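Local atomic coordinates of phosphothreonine lyase ospF (Shigella flexneri, PDB entry 3I0U), a protein that acts as a type III effector and phosphothreonine lyase, probably removing phosphate from phosphothreonine in host MAP kinases by beta-elimination. Residues F15-Y19 and R214-E218; Y25-F30 and H151-F156; V36-I42 and F95-G100; R68-S73 and S104-D110. All coordinates share one frame; numbering follows the deposited sequence.

Overall arrangement
The modelled chain starts just before helix 11-22, and contact 1 closes the longest loop by joining this helix to the C-terminal helix 211-217. Contact 2 is nested inside that loop. It lays the extended segment 25-30 on helix 147-166. Contacts 3 and 4 are both nested inside contact 2, and they cross one another, because segment 68-73 lies between the two segments of contact 3 while 104-110 follows both. Contact 3 packs the start of helix 39-44 on helix 91-102. Contact 4 ties the loop after strand 63-68 to the loop leading into strand 111-115. Contacts 1 and 2 touch through Arg154 and Met216, and contacts 2 and 4 through Phe156 and Pro108.

Contact 1: residues F15-Y19 and R214-E218; sequences FNILY and RLMIE
Phe15 is clasped between Arg214 and Leu215 where the N-terminal helix 11-22 packs on the C-terminal helix 211-217. This helix-helix contact brings the two ends of the chain together at the surface. With CG anti to the backbone N (chi1 -180°), the Phe15 ring is carried in between Arg214 and Leu215. One face carries the Arg214 guanidinium in a flat cation-pi stack, with planes at 17° and centres 4.1 Å apart. The Arg214 chain bends at chi2 and chi3, which turns the guanidinium back over the ring. Leu215 covers the opposite face in a CH-pi contact, its CD2 4.0 Å from the centroid of the Phe15 ring. The same methyl group lies 4.0 Å from Tyr19 CB, so Leu215 fills the groove between Phe15 and Tyr19, one helical turn apart. Its other methyl, CD1, meets Leu18 CD1 at 4.2 Å. Leu18 and Leu215 both also reach Leu150 of helix 147-166. The Tyr19 ring has the Glu218 backbone carbon at its edge. Glu218 in turn holds the guanidinium in place over Phe15: its OE1 forms a salt bridge with Arg214 NH2 at 2.9 Å.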
loop_
_atom_site.group_PDB
_atom_site.type_symbol
_atom_site.label_atom_id
_atom_site.label_comp_id
_atom_site.label_asym_id
_atom_site.label_seq_id
_atom_site.Cartn_x
_atom_site.Cartn_y
_atom_site.Cartn_z
ATOM N N PHE A 15 -13.841 -18.507 -0.016
ATOM C CA PHE A 15 -13.770 -17.274 0.747
ATOM C C PHE A 15 -13.636 -17.577 2.239
ATOM O O PHE A 15 -12.758 -17.022 2.901
ATOM C CB PHE A 15 -15.023 -16.434 0.492
ATOM C CG PHE A 15 -15.040 -15.142 1.225
ATOM C CD1 PHE A 15 -14.450 -14.031 0.671
ATOM C CD2 PHE A 15 -15.656 -15.028 2.476
ATOM C CE1 PHE A 15 -14.455 -12.821 1.347
ATOM C CE2 PHE A 15 -15.664 -13.814 3.165
ATOM C CZ PHE A 15 -15.059 -12.719 2.605
ATOM N N ASN A 16 -14.503 -18.446 2.759
ATOM C CA ASN A 16 -14.505 -18.751 4.187
ATOM C C ASN A 16 -13.264 -19.516 4.599
ATOM O O ASN A 16 -12.820 -19.378 5.753
ATOM C CB ASN A 16 -15.768 -19.512 4.615
ATOM C CG ASN A 16 -17.057 -18.697 4.442
ATOM O OD1 ASN A 16 -17.027 -17.496 4.136
ATOM N ND2 ASN A 16 -18.197 -19.362 4.621
ATOM N N ILE A 17 -12.719 -20.304 3.653
ATOM C CA ILE A 17 -11.432 -20.994 3.818
ATOM C C ILE A 17 -10.345 -19.959 4.119
ATOM O O ILE A 17 -9.617 -20.078 5.123
ATOM C CB ILE A 17 -11.074 -21.887 2.579
ATOM C CG1 ILE A 17 -11.792 -23.233 2.681
ATOM C CG2 ILE A 17 -9.557 -22.171 2.482
ATOM C CD1 ILE A 17 -12.136 -23.907 1.332
ATOM N N LEU A 18 -10.285 -18.931 3.276
ATOM C CA LEU A 18 -9.354 -17.828 3.457
ATOM C C LEU A 18 -9.614 -17.064 4.748
ATOM O O LEU A 18 -8.661 -16.834 5.500
ATOM C CB LEU A 18 -9.379 -16.887 2.242
ATOM C CG LEU A 18 -8.758 -17.406 0.924
ATOM C CD1 LEU A 18 -8.792 -16.342 -0.185
ATOM C CD2 LEU A 18 -7.318 -17.941 1.118
ATOM N N TYR A 19 -10.893 -16.748 5.018
ATOM C CA TYR A 19 -11.315 -15.863 6.121
ATOM C C TYR A 19 -10.900 -16.393 7.473
ATOM O O TYR A 19 -10.276 -15.677 8.263
ATOM C CB TYR A 19 -12.838 -15.618 6.103
ATOM C CG TYR A 19 -13.347 -14.658 7.178
ATOM C CD1 TYR A 19 -13.158 -13.264 7.059
ATOM C CD2 TYR A 19 -14.005 -15.145 8.320
ATOM C CE1 TYR A 19 -13.614 -12.372 8.056
ATOM C CE2 TYR A 19 -14.472 -14.279 9.318
ATOM C CZ TYR A 19 -14.286 -12.894 9.173
ATOM O OH TYR A 19 -14.747 -12.036 10.156
ATOM N N ARG A 214 -13.553 -7.418 1.417
ATOM C CA ARG A 214 -14.251 -8.036 2.528
ATOM C C ARG A 214 -13.237 -8.638 3.481
ATOM O O ARG A 214 -13.308 -8.397 4.683
ATOM C CB ARG A 214 -15.267 -9.082 2.048
ATOM C CG ARG A 214 -16.437 -8.492 1.250
ATOM C CD ARG A 214 -17.799 -9.050 1.696
ATOM N NE ARG A 214 -17.999 -10.452 1.319
ATOM C CZ ARG A 214 -18.336 -11.444 2.158
ATOM N NH1 ARG A 214 -18.472 -12.666 1.672
ATOM N NH2 ARG A 214 -18.546 -11.243 3.471
ATOM N N LEU A 215 -12.245 -9.331 2.933
ATOM C CA LEU A 215 -11.171 -9.905 3.743
ATOM C C LEU A 215 -10.307 -8.860 4.463
ATOM O O LEU A 215 -9.663 -9.168 5.473
ATOM C CB LEU A 215 -10.313 -10.886 2.923
ATOM C CG LEU A 215 -11.042 -12.070 2.297
ATOM C CD1 LEU A 215 -10.312 -12.667 1.123
ATOM C CD2 LEU A 215 -11.373 -13.173 3.341
ATOM N N MET A 216 -10.323 -7.629 3.975
ATOM C CA MET A 216 -9.498 -6.590 4.578
ATOM C C MET A 216 -10.090 -6.015 5.865
ATOM O O MET A 216 -9.350 -5.698 6.802
ATOM C CB MET A 216 -9.175 -5.496 3.561
ATOM C CG MET A 216 -8.237 -5.939 2.449
ATOM S SD MET A 216 -6.578 -6.436 2.975
ATOM C CE MET A 216 -6.616 -8.249 2.951
ATOM N N ILE A 217 -11.418 -5.933 5.904
ATOM C CA ILE A 217 -12.130 -5.138 6.901
ATOM C C ILE A 217 -12.954 -5.961 7.903
ATOM O O ILE A 217 -13.135 -5.562 9.063
ATOM C CB ILE A 217 -13.050 -4.084 6.228
ATOM C CG1 ILE A 217 -14.071 -4.721 5.289
ATOM C CG2 ILE A 217 -12.250 -3.142 5.404
ATOM C CD1 ILE A 217 -15.366 -3.977 5.232
ATOM N N GLU A 218 -13.435 -7.127 7.491
ATOM C CA GLU A 218 -14.324 -7.875 8.350
ATOM C C GLU A 218 -13.518 -8.643 9.395
ATOM O O GLU A 218 -12.302 -8.444 9.414
ATOM C CB GLU A 218 -15.241 -8.789 7.516
ATOM C CG GLU A 218 -16.120 -8.002 6.517
ATOM C CD GLU A 218 -17.033 -8.862 5.644
ATOM O OE1 GLU A 218 -16.864 -10.104 5.583
ATOM O OE2 GLU A 218 -17.937 -8.276 5.007
#

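Contact 2: residues Y25-F30 and H151-F156; sequences YPAYYF and HKIRQF
Tyr25 to Phe30 form an extended loop that runs along helix 147-166, in the same sense as residues His151 to Phe156. Tyr25 lies beside His151, Tyr28 beside Gln155 and Phe30 beside Phe156. The nearest CA atoms, of Tyr28 and Gln155, are 6.2 Å apart. This loop-on-helix packing covers one side of the helix after the chain leaves helix 11-22. Two helix side chains hold the loop backbone. His151 NE2 donates to Pro26 O at 3.0 Å, meeting that oxygen from above the carbonyl plane. Gln155 OE1 accepts from Tyr28 N at 2.9 Å, and a bend at chi2 (-75°) turns its amide up to the loop. The His151 ring is itself sandwiched. Tyr25 CB sits over one face, 3.6 Å from the centroid of the His151 ring, and Gln155 CG lies over the other. Lys152 uses its aliphatic part in the same way, with CG over the centre of the Tyr28 ring. Its chain then curls so that NZ comes near Tyr28 OH in a weak hydrogen bond. Phe30 is the buried end of the loop and also packs on Leu101 of helix 91-102. Phe156 presents an edge to its face, T-shaped, with planes at 76° and centroids 5.2 Å apart. Tyr28 CD2 lies over the opposite face of the Phe30 ring.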
loop_
_atom_site.group_PDB
_atom_site.type_symbol
_atom_site.label_atom_id
_atom_site.label_comp_id
_atom_site.label_asym_id
_atom_site.label_seq_id
_atom_site.Cartn_x
_atom_site.Cartn_y
_atom_site.Cartn_z
ATOM N N TYR A 25 -3.923 -16.698 12.531
ATOM C CA TYR A 25 -2.575 -16.162 12.649
ATOM C C TYR A 25 -2.445 -15.143 13.773
ATOM O O TYR A 25 -3.343 -14.303 13.953
ATOM C CB TYR A 25 -2.202 -15.466 11.345
ATOM C CG TYR A 25 -2.081 -16.383 10.154
ATOM C CD1 TYR A 25 -1.273 -17.558 10.224
ATOM C CD2 TYR A 25 -2.759 -16.073 8.947
ATOM C CE1 TYR A 25 -1.142 -18.395 9.115
ATOM C CE2 TYR A 25 -2.628 -16.892 7.830
ATOM C CZ TYR A 25 -1.815 -18.052 7.922
ATOM O OH TYR A 25 -1.690 -18.856 6.818
ATOM N N PRO A 26 -1.292 -15.148 14.476
ATOM C CA PRO A 26 -1.044 -14.125 15.488
ATOM C C PRO A 26 -0.722 -12.815 14.824
ATOM O O PRO A 26 -0.421 -12.805 13.631
ATOM C CB PRO A 26 0.205 -14.633 16.204
ATOM C CG PRO A 26 0.895 -15.453 15.207
ATOM C CD PRO A 26 -0.151 -16.072 14.350
ATOM N N ALA A 27 -0.784 -11.727 15.598
ATOM C CA ALA A 27 -0.408 -10.377 15.147
ATOM C C ALA A 27 0.976 -10.375 14.484
ATOM O O ALA A 27 1.911 -10.992 14.967
ATOM C CB ALA A 27 -0.455 -9.405 16.324
ATOM N N TYR A 28 1.081 -9.722 13.345
ATOM C CA TYR A 28 2.322 -9.707 12.585
ATOM C C TYR A 28 3.106 -8.427 12.755
ATOM O O TYR A 28 2.545 -7.326 12.754
ATOM C CB TYR A 28 2.007 -9.905 11.102
ATOM C CG TYR A 28 3.171 -10.394 10.282
ATOM C CD1 TYR A 28 3.422 -11.759 10.111
ATOM C CD2 TYR A 28 4.023 -9.488 9.674
ATOM C CE1 TYR A 28 4.517 -12.188 9.350
ATOM C CE2 TYR A 28 5.101 -9.895 8.926
ATOM C CZ TYR A 28 5.347 -11.232 8.758
ATOM O OH TYR A 28 6.432 -11.565 7.975
ATOM N N TYR A 29 4.415 -8.570 12.855
ATOM C CA TYR A 29 5.276 -7.406 13.078
ATOM C C TYR A 29 6.248 -7.184 11.946
ATOM O O TYR A 29 6.821 -8.128 11.387
ATOM C CB TYR A 29 6.029 -7.559 14.371
ATOM C CG TYR A 29 5.105 -7.585 15.538
ATOM C CD1 TYR A 29 4.691 -6.398 16.140
ATOM C CD2 TYR A 29 4.626 -8.798 16.048
ATOM C CE1 TYR A 29 3.839 -6.416 17.265
ATOM C CE2 TYR A 29 3.770 -8.827 17.142
ATOM C CZ TYR A 29 3.386 -7.627 17.757
ATOM O OH TYR A 29 2.539 -7.625 18.836
ATOM N N PHE A 30 6.448 -5.933 11.606
ATOM C CA PHE A 30 7.303 -5.591 10.476
ATOM C C PHE A 30 8.582 -4.927 11.000
ATOM O O PHE A 30 8.516 -3.900 11.652
ATOM C CB PHE A 30 6.515 -4.701 9.530
ATOM C CG PHE A 30 5.235 -5.343 9.042
ATOM C CD1 PHE A 30 5.251 -6.214 7.962
ATOM C CD2 PHE A 30 4.023 -5.100 9.671
ATOM C CE1 PHE A 30 4.094 -6.809 7.500
ATOM C CE2 PHE A 30 2.874 -5.696 9.226
ATOM C CZ PHE A 30 2.913 -6.538 8.105
ATOM N N HIS A 151 -3.204 -11.759 5.396
ATOM C CA HIS A 151 -3.001 -11.397 6.770
ATOM C C HIS A 151 -1.957 -10.289 6.834
ATOM O O HIS A 151 -2.236 -9.220 7.390
ATOM C CB HIS A 151 -2.587 -12.596 7.606
ATOM C CG HIS A 151 -2.482 -12.291 9.060
ATOM N ND1 HIS A 151 -3.538 -11.793 9.796
ATOM C CD2 HIS A 151 -1.440 -12.391 9.917
ATOM C CE1 HIS A 151 -3.152 -11.611 11.046
ATOM N NE2 HIS A 151 -1.885 -11.970 11.147
ATOM N N LYS A 152 -0.790 -10.525 6.227
ATOM C CA LYS A 152 0.281 -9.537 6.174
ATOM C C LYS A 152 -0.246 -8.184 5.689
ATOM O O LYS A 152 -0.053 -7.179 6.367
ATOM C CB LYS A 152 1.477 -10.035 5.344
ATOM C CG LYS A 152 2.398 -11.030 6.083
ATOM C CD LYS A 152 3.309 -11.926 5.207
ATOM C CE LYS A 152 4.448 -11.212 4.446
ATOM N NZ LYS A 152 5.315 -10.158 5.072
ATOM N N ILE A 153 -0.986 -8.160 4.594
ATOM C CA ILE A 153 -1.576 -6.901 4.121
ATOM C C ILE A 153 -2.527 -6.260 5.143
ATOM O O ILE A 153 -2.438 -5.080 5.368
ATOM C CB ILE A 153 -2.278 -7.059 2.721
ATOM C CG1 ILE A 153 -1.260 -7.499 1.654
ATOM C CG2 ILE A 153 -2.934 -5.759 2.305
ATOM C CD1 ILE A 153 -1.856 -8.072 0.426
ATOM N N ARG A 154 -3.405 -7.046 5.785
ATOM C CA ARG A 154 -4.319 -6.502 6.803
ATOM C C ARG A 154 -3.563 -5.805 7.918
ATOM O O ARG A 154 -3.881 -4.659 8.265
ATOM C CB ARG A 154 -5.116 -7.582 7.440
ATOM C CG ARG A 154 -6.500 -7.770 6.939
ATOM C CD ARG A 154 -7.194 -8.762 7.859
ATOM N NE ARG A 154 -8.489 -8.194 8.208
ATOM C CZ ARG A 154 -9.096 -8.305 9.388
ATOM N NH1 ARG A 154 -8.527 -8.979 10.398
ATOM N NH2 ARG A 154 -10.275 -7.714 9.574
ATOM N N GLN A 155 -2.551 -6.509 8.435
ATOM C CA GLN A 155 -1.677 -6.042 9.504
ATOM C C GLN A 155 -0.902 -4.799 9.132
ATOM O O GLN A 155 -0.730 -3.919 9.949
ATOM C CB GLN A 155 -0.686 -7.139 9.896
ATOM C CG GLN A 155 -1.338 -8.389 10.466
ATOM C CD GLN A 155 -1.831 -8.223 11.902
ATOM O OE1 GLN A 155 -1.071 -7.917 12.824
ATOM N NE2 GLN A 155 -3.114 -8.453 12.098
ATOM N N PHE A 156 -0.448 -4.742 7.888
ATOM C CA PHE A 156 0.349 -3.656 7.391
ATOM C C PHE A 156 -0.487 -2.380 7.348
ATOM O O PHE A 156 0.011 -1.328 7.752
ATOM C CB PHE A 156 0.838 -4.015 5.977
ATOM C CG PHE A 156 1.956 -3.168 5.468
ATOM C CD1 PHE A 156 3.237 -3.228 6.062
ATOM C CD2 PHE A 156 1.766 -2.334 4.354
ATOM C CE1 PHE A 156 4.307 -2.431 5.555
ATOM C CE2 PHE A 156 2.851 -1.540 3.836
ATOM C CZ PHE A 156 4.114 -1.587 4.442
#

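Contact 3: residues V36-I42 and F95-G100; sequences VPTYSDI and FQILSG
Phe95 of helix 91-102 pushes its ring against the first turn of helix 39-44, and this packing of a helix against the N-terminal turn of another is the tight part of the contact. Ile42 CD1 lies over one face, 4.0 Å from the centroid of the Phe95 ring. Tyr39 turns an edge toward the ring in an offset edge-to-face pair, with planes at 60°. Pro37 O lies at the rim, 3.3 Å from Phe95 CE2. Ile114 of strand 111-115 touches Tyr39, Ile42 and Phe95, and Tyr39 OH hydrogen-bonds with Thr115 O. The other end is looser. Val36 CG2 meets Ser99 OG at 3.7 Å, and that hydroxyl is turned back to its own helix, donating to Gln96 O. Thr38, on the solvent side, points away from helix 91-102 and caps helix 39-44 instead. It forms a capping box with Asp41: Thr38 N donates to Asp41 OD2 at 3.1 Å, and Asp41 N donates to Thr38 OG1 at 3.2 Å.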
loop_
_atom_site.group_PDB
_atom_site.type_symbol
_atom_site.label_atom_id
_atom_site.label_comp_id
_atom_site.label_asym_id
_atom_site.label_seq_id
_atom_site.Cartn_x
_atom_site.Cartn_y
_atom_site.Cartn_z
ATOM N N VAL A 36 16.866 4.622 5.239
ATOM C CA VAL A 36 15.804 4.950 4.315
ATOM C C VAL A 36 16.090 6.304 3.727
ATOM O O VAL A 36 16.567 7.202 4.427
ATOM C CB VAL A 36 14.406 4.945 4.961
ATOM C CG1 VAL A 36 13.897 3.537 5.070
ATOM C CG2 VAL A 36 14.419 5.603 6.327
ATOM N N PRO A 37 15.795 6.467 2.437
ATOM C CA PRO A 37 15.987 7.740 1.829
ATOM C C PRO A 37 14.931 8.707 2.324
ATOM O O PRO A 37 13.811 8.302 2.685
ATOM C CB PRO A 37 15.761 7.435 0.353
ATOM C CG PRO A 37 14.812 6.337 0.362
ATOM C CD PRO A 37 15.255 5.490 1.482
ATOM N N THR A 38 15.297 9.983 2.308
ATOM C CA THR A 38 14.386 11.046 2.687
ATOM C C THR A 38 13.476 11.277 1.471
ATOM O O THR A 38 13.793 10.788 0.373
ATOM C CB THR A 38 15.194 12.303 3.015
ATOM O OG1 THR A 38 15.769 12.779 1.803
ATOM C CG2 THR A 38 16.326 11.989 3.985
ATOM N N TYR A 39 12.378 12.019 1.659
ATOM C CA TYR A 39 11.585 12.536 0.528
ATOM C C TYR A 39 12.363 13.220 -0.597
ATOM O O TYR A 39 12.167 12.863 -1.768
ATOM C CB TYR A 39 10.491 13.489 0.965
ATOM C CG TYR A 39 9.487 13.739 -0.139
ATOM C CD1 TYR A 39 8.691 12.686 -0.626
ATOM C CD2 TYR A 39 9.327 15.010 -0.692
ATOM C CE1 TYR A 39 7.762 12.878 -1.595
ATOM C CE2 TYR A 39 8.388 15.226 -1.700
ATOM C CZ TYR A 39 7.613 14.129 -2.141
ATOM O OH TYR A 39 6.664 14.276 -3.123
ATOM N N SER A 40 13.234 14.174 -0.275
ATOM C CA SER A 40 13.972 14.815 -1.353
ATOM C C SER A 40 14.928 13.844 -2.062
ATOM O O SER A 40 15.134 13.980 -3.266
ATOM C CB SER A 40 14.653 16.135 -0.954
ATOM O OG SER A 40 15.769 15.916 -0.135
ATOM N N ASP A 41 15.477 12.862 -1.348
ATOM C CA ASP A 41 16.330 11.859 -1.993
ATOM C C ASP A 41 15.591 11.069 -3.070
ATOM O O ASP A 41 16.127 10.913 -4.164
ATOM C CB ASP A 41 16.950 10.879 -0.998
ATOM C CG ASP A 41 17.903 11.536 -0.025
ATOM O OD1 ASP A 41 18.545 12.550 -0.367
ATOM O OD2 ASP A 41 18.004 11.021 1.112
ATOM N N ILE A 42 14.370 10.592 -2.780
ATOM C CA ILE A 42 13.577 9.872 -3.786
ATOM C C ILE A 42 13.095 10.782 -4.924
ATOM O O ILE A 42 12.831 10.296 -6.031
ATOM C CB ILE A 42 12.405 9.051 -3.197
ATOM C CG1 ILE A 42 11.345 9.936 -2.532
ATOM C CG2 ILE A 42 12.900 8.039 -2.175
ATOM C CD1 ILE A 42 10.045 9.245 -2.350
ATOM N N PHE A 95 5.709 10.711 4.402
ATOM C CA PHE A 95 6.607 9.775 3.794
ATOM C C PHE A 95 7.698 9.403 4.780
ATOM O O PHE A 95 8.048 8.254 4.894
ATOM C CB PHE A 95 7.205 10.323 2.490
ATOM C CG PHE A 95 8.334 9.485 1.965
ATOM C CD1 PHE A 95 8.064 8.311 1.278
ATOM C CD2 PHE A 95 9.671 9.839 2.205
ATOM C CE1 PHE A 95 9.104 7.510 0.818
ATOM C CE2 PHE A 95 10.723 9.059 1.780
ATOM C CZ PHE A 95 10.470 7.914 1.080
ATOM N N GLN A 96 8.245 10.376 5.488
ATOM C CA GLN A 96 9.332 10.081 6.422
ATOM C C GLN A 96 8.853 9.170 7.528
ATOM O O GLN A 96 9.549 8.223 7.907
ATOM C CB GLN A 96 9.944 11.368 6.993
ATOM C CG GLN A 96 10.813 11.160 8.242
ATOM C CD GLN A 96 11.742 12.346 8.509
ATOM O OE1 GLN A 96 11.294 13.461 8.882
ATOM N NE2 GLN A 96 13.065 12.127 8.290
ATOM N N ILE A 97 7.645 9.434 7.989
ATOM C CA ILE A 97 7.011 8.594 8.965
ATOM C C ILE A 97 6.748 7.162 8.453
ATOM O O ILE A 97 6.951 6.186 9.187
ATOM C CB ILE A 97 5.737 9.286 9.480
ATOM C CG1 ILE A 97 6.141 10.441 10.413
ATOM C CG2 ILE A 97 4.702 8.260 10.117
ATOM C CD1 ILE A 97 5.061 11.383 10.604
ATOM N N LEU A 98 6.352 7.046 7.199
ATOM C CA LEU A 98 6.026 5.760 6.601
ATOM C C LEU A 98 7.180 5.014 5.897
ATOM O O LEU A 98 7.032 3.831 5.572
ATOM C CB LEU A 98 4.824 5.881 5.659
ATOM C CG LEU A 98 3.512 6.310 6.345
ATOM C CD1 LEU A 98 2.356 6.311 5.394
ATOM C CD2 LEU A 98 3.186 5.444 7.554
ATOM N N SER A 99 8.336 5.659 5.724
ATOM C CA SER A 99 9.354 5.063 4.856
ATOM C C SER A 99 9.893 3.765 5.447
ATOM O O SER A 99 10.152 2.823 4.709
ATOM C CB SER A 99 10.498 6.033 4.493
ATOM O OG SER A 99 10.970 6.725 5.651
ATOM N N GLY A 100 10.037 3.725 6.761
ATOM C CA GLY A 100 10.522 2.534 7.430
ATOM C C GLY A 100 9.668 1.308 7.171
ATOM O O GLY A 100 10.207 0.214 7.103
#

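Contact 4: residues R68-S73 and S104-D110; sequences RENPQS and SEDSPID
Arg68 and Asp110 form a buried salt bridge between the end of strand 63-68 and the loop before strand 111-115, its antiparallel neighbour in the sheet. Arg68 NE and NH1 both bond to Asp110 OD1, each at 3.0 Å. That oxygen lies in the guanidinium plane, while the carboxylate is turned 71° from it. The turned carboxylate leaves OD2 to the loop backbone, where it accepts from Gln72 N at 2.8 Å and from Ser73 N at 3.0 Å. One aspartate thus holds both the arginine and the backbone at Gln72 and Ser73. Between the backbones, Arg68 N donates almost straight to Asp110 O at 2.8 Å. The guanidinium also reaches the type I turn from Ser104 to Ser107. NH1 donates a second bond, to Ser107 O at 2.8 Å, and NH2 donates to Ser104 O at 3.1 Å, both near the guanidinium plane. Bends at chi2 and chi3 lay the group along this row of oxygens. The nearby carboxylate and carbonyls would probably stabilise its positive charge. The amide of Gln72 lies over one guanidinium face. Which end is the oxygen is doubtful, because the modelled OE1 faces another acceptor, Glu105 O. Farther out, Pro108 packs against Leu149, Ile153 and Phe156 of helix 147-166. Nearby, Pro71 CB lies 3.6 Å from Asp110 OD2.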
loop_
_atom_site.group_PDB
_atom_site.type_symbol
_atom_site.label_atom_id
_atom_site.label_comp_id
_atom_site.label_asym_id
_atom_site.label_seq_id
_atom_site.Cartn_x
_atom_site.Cartn_y
_atom_site.Cartn_z
ATOM N N ARG A 68 10.404 -3.575 -5.747
ATOM C CA ARG A 68 11.311 -4.562 -5.195
ATOM C C ARG A 68 11.701 -5.560 -6.266
ATOM O O ARG A 68 10.835 -6.233 -6.839
ATOM C CB ARG A 68 10.668 -5.281 -4.008
ATOM C CG ARG A 68 11.565 -6.309 -3.336
ATOM C CD ARG A 68 11.361 -6.256 -1.847
ATOM N NE ARG A 68 10.010 -6.630 -1.468
ATOM C CZ ARG A 68 9.520 -6.474 -0.241
ATOM N NH1 ARG A 68 8.275 -6.846 0.015
ATOM N NH2 ARG A 68 10.273 -5.931 0.715
ATOM N N GLU A 69 13.008 -5.651 -6.509
ATOM C CA GLU A 69 13.541 -6.433 -7.635
ATOM C C GLU A 69 13.418 -7.956 -7.460
ATOM O O GLU A 69 13.471 -8.720 -8.434
ATOM C CB GLU A 69 14.960 -5.979 -8.053
ATOM C CG GLU A 69 16.113 -6.228 -7.074
ATOM C CD GLU A 69 17.453 -6.533 -7.794
ATOM O OE1 GLU A 69 18.426 -6.880 -7.098
ATOM O OE2 GLU A 69 17.555 -6.435 -9.043
ATOM N N ASN A 70 13.260 -8.375 -6.211
ATOM C CA ASN A 70 12.845 -9.714 -5.891
ATOM C C ASN A 70 11.483 -9.717 -5.225
ATOM O O ASN A 70 11.413 -9.738 -4.018
ATOM C CB ASN A 70 13.890 -10.386 -5.021
ATOM C CG ASN A 70 15.098 -10.823 -5.825
ATOM O OD1 ASN A 70 14.963 -11.441 -6.894
ATOM N ND2 ASN A 70 16.295 -10.492 -5.334
ATOM N N PRO A 71 10.395 -9.732 -6.025
ATOM C CA PRO A 71 9.043 -9.762 -5.470
ATOM C C PRO A 71 8.818 -10.957 -4.523
ATOM O O PRO A 71 9.386 -12.036 -4.726
ATOM C CB PRO A 71 8.148 -9.880 -6.728
ATOM C CG PRO A 71 9.050 -10.397 -7.809
ATOM C CD PRO A 71 10.375 -9.791 -7.504
ATOM N N GLN A 72 8.024 -10.737 -3.482
ATOM C CA GLN A 72 7.648 -11.795 -2.560
ATOM C C GLN A 72 6.350 -12.445 -2.988
ATOM O O GLN A 72 5.987 -13.545 -2.508
ATOM C CB GLN A 72 7.491 -11.249 -1.161
ATOM C CG GLN A 72 8.770 -11.161 -0.388
ATOM C CD GLN A 72 8.603 -10.304 0.857
ATOM O OE1 GLN A 72 9.577 -9.766 1.386
ATOM N NE2 GLN A 72 7.355 -10.139 1.317
ATOM N N SER A 73 5.666 -11.777 -3.906
ATOM C CA SER A 73 4.498 -12.330 -4.514
ATOM C C SER A 73 4.822 -12.510 -5.979
ATOM O O SER A 73 4.577 -11.622 -6.785
ATOM C CB SER A 73 3.309 -11.396 -4.296
ATOM O OG SER A 73 3.343 -10.868 -2.978
ATOM N N SER A 104 10.421 -1.877 4.324
ATOM C CA SER A 104 10.722 -2.972 5.246
ATOM C C SER A 104 10.840 -4.287 4.491
ATOM O O SER A 104 10.124 -4.507 3.515
ATOM C CB SER A 104 9.645 -3.094 6.310
ATOM O OG SER A 104 9.794 -4.361 6.963
ATOM N N GLU A 105 11.740 -5.154 4.926
ATOM C CA GLU A 105 11.900 -6.404 4.201
ATOM C C GLU A 105 10.707 -7.345 4.431
ATOM O O GLU A 105 10.486 -8.267 3.640
ATOM C CB GLU A 105 13.214 -7.083 4.519
ATOM C CG GLU A 105 13.500 -7.232 5.984
ATOM C CD GLU A 105 14.787 -8.002 6.214
ATOM O OE1 GLU A 105 15.589 -8.106 5.256
ATOM O OE2 GLU A 105 14.995 -8.520 7.331
ATOM N N ASP A 106 9.922 -7.032 5.472
ATOM C CA ASP A 106 8.691 -7.709 5.812
ATOM C C ASP A 106 7.413 -7.184 5.183
ATOM O O ASP A 106 6.358 -7.842 5.300
ATOM C CB ASP A 106 8.495 -7.593 7.287
ATOM C CG ASP A 106 9.551 -8.276 8.044
ATOM O OD1 ASP A 106 9.710 -9.515 7.855
ATOM O OD2 ASP A 106 10.187 -7.560 8.851
ATOM N N SER A 107 7.475 -6.015 4.548
ATOM C CA SER A 107 6.288 -5.447 3.925
ATOM C C SER A 107 5.734 -6.413 2.888
ATOM O O SER A 107 6.495 -7.073 2.221
ATOM C CB SER A 107 6.621 -4.116 3.304
ATOM O OG SER A 107 5.593 -3.740 2.402
ATOM N N PRO A 108 4.404 -6.538 2.784
ATOM C CA PRO A 108 3.835 -7.394 1.725
ATOM C C PRO A 108 3.598 -6.643 0.377
ATOM O O PRO A 108 2.944 -7.187 -0.531
ATOM C CB PRO A 108 2.488 -7.830 2.328
ATOM C CG PRO A 108 2.069 -6.672 3.168
ATOM C CD PRO A 108 3.349 -5.935 3.623
ATOM N N ILE A 109 4.120 -5.423 0.249
ATOM C CA ILE A 109 3.858 -4.612 -0.913
ATOM C C ILE A 109 5.145 -4.546 -1.719
ATOM O O ILE A 109 6.099 -3.933 -1.284
ATOM C CB ILE A 109 3.335 -3.194 -0.483
ATOM C CG1 ILE A 109 2.063 -3.313 0.372
ATOM C CG2 ILE A 109 3.065 -2.281 -1.644
ATOM C CD1 ILE A 109 0.877 -4.087 -0.294
ATOM N N ASP A 110 5.182 -5.191 -2.880
ATOM C CA ASP A 110 6.376 -5.201 -3.712
ATOM C C ASP A 110 6.542 -3.981 -4.609
ATOM O O ASP A 110 7.662 -3.687 -5.024
ATOM C CB ASP A 110 6.403 -6.474 -4.546
ATOM C CG ASP A 110 6.654 -7.716 -3.700
ATOM O OD1 ASP A 110 7.463 -7.667 -2.737
ATOM O OD2 ASP A 110 6.049 -8.759 -4.000
#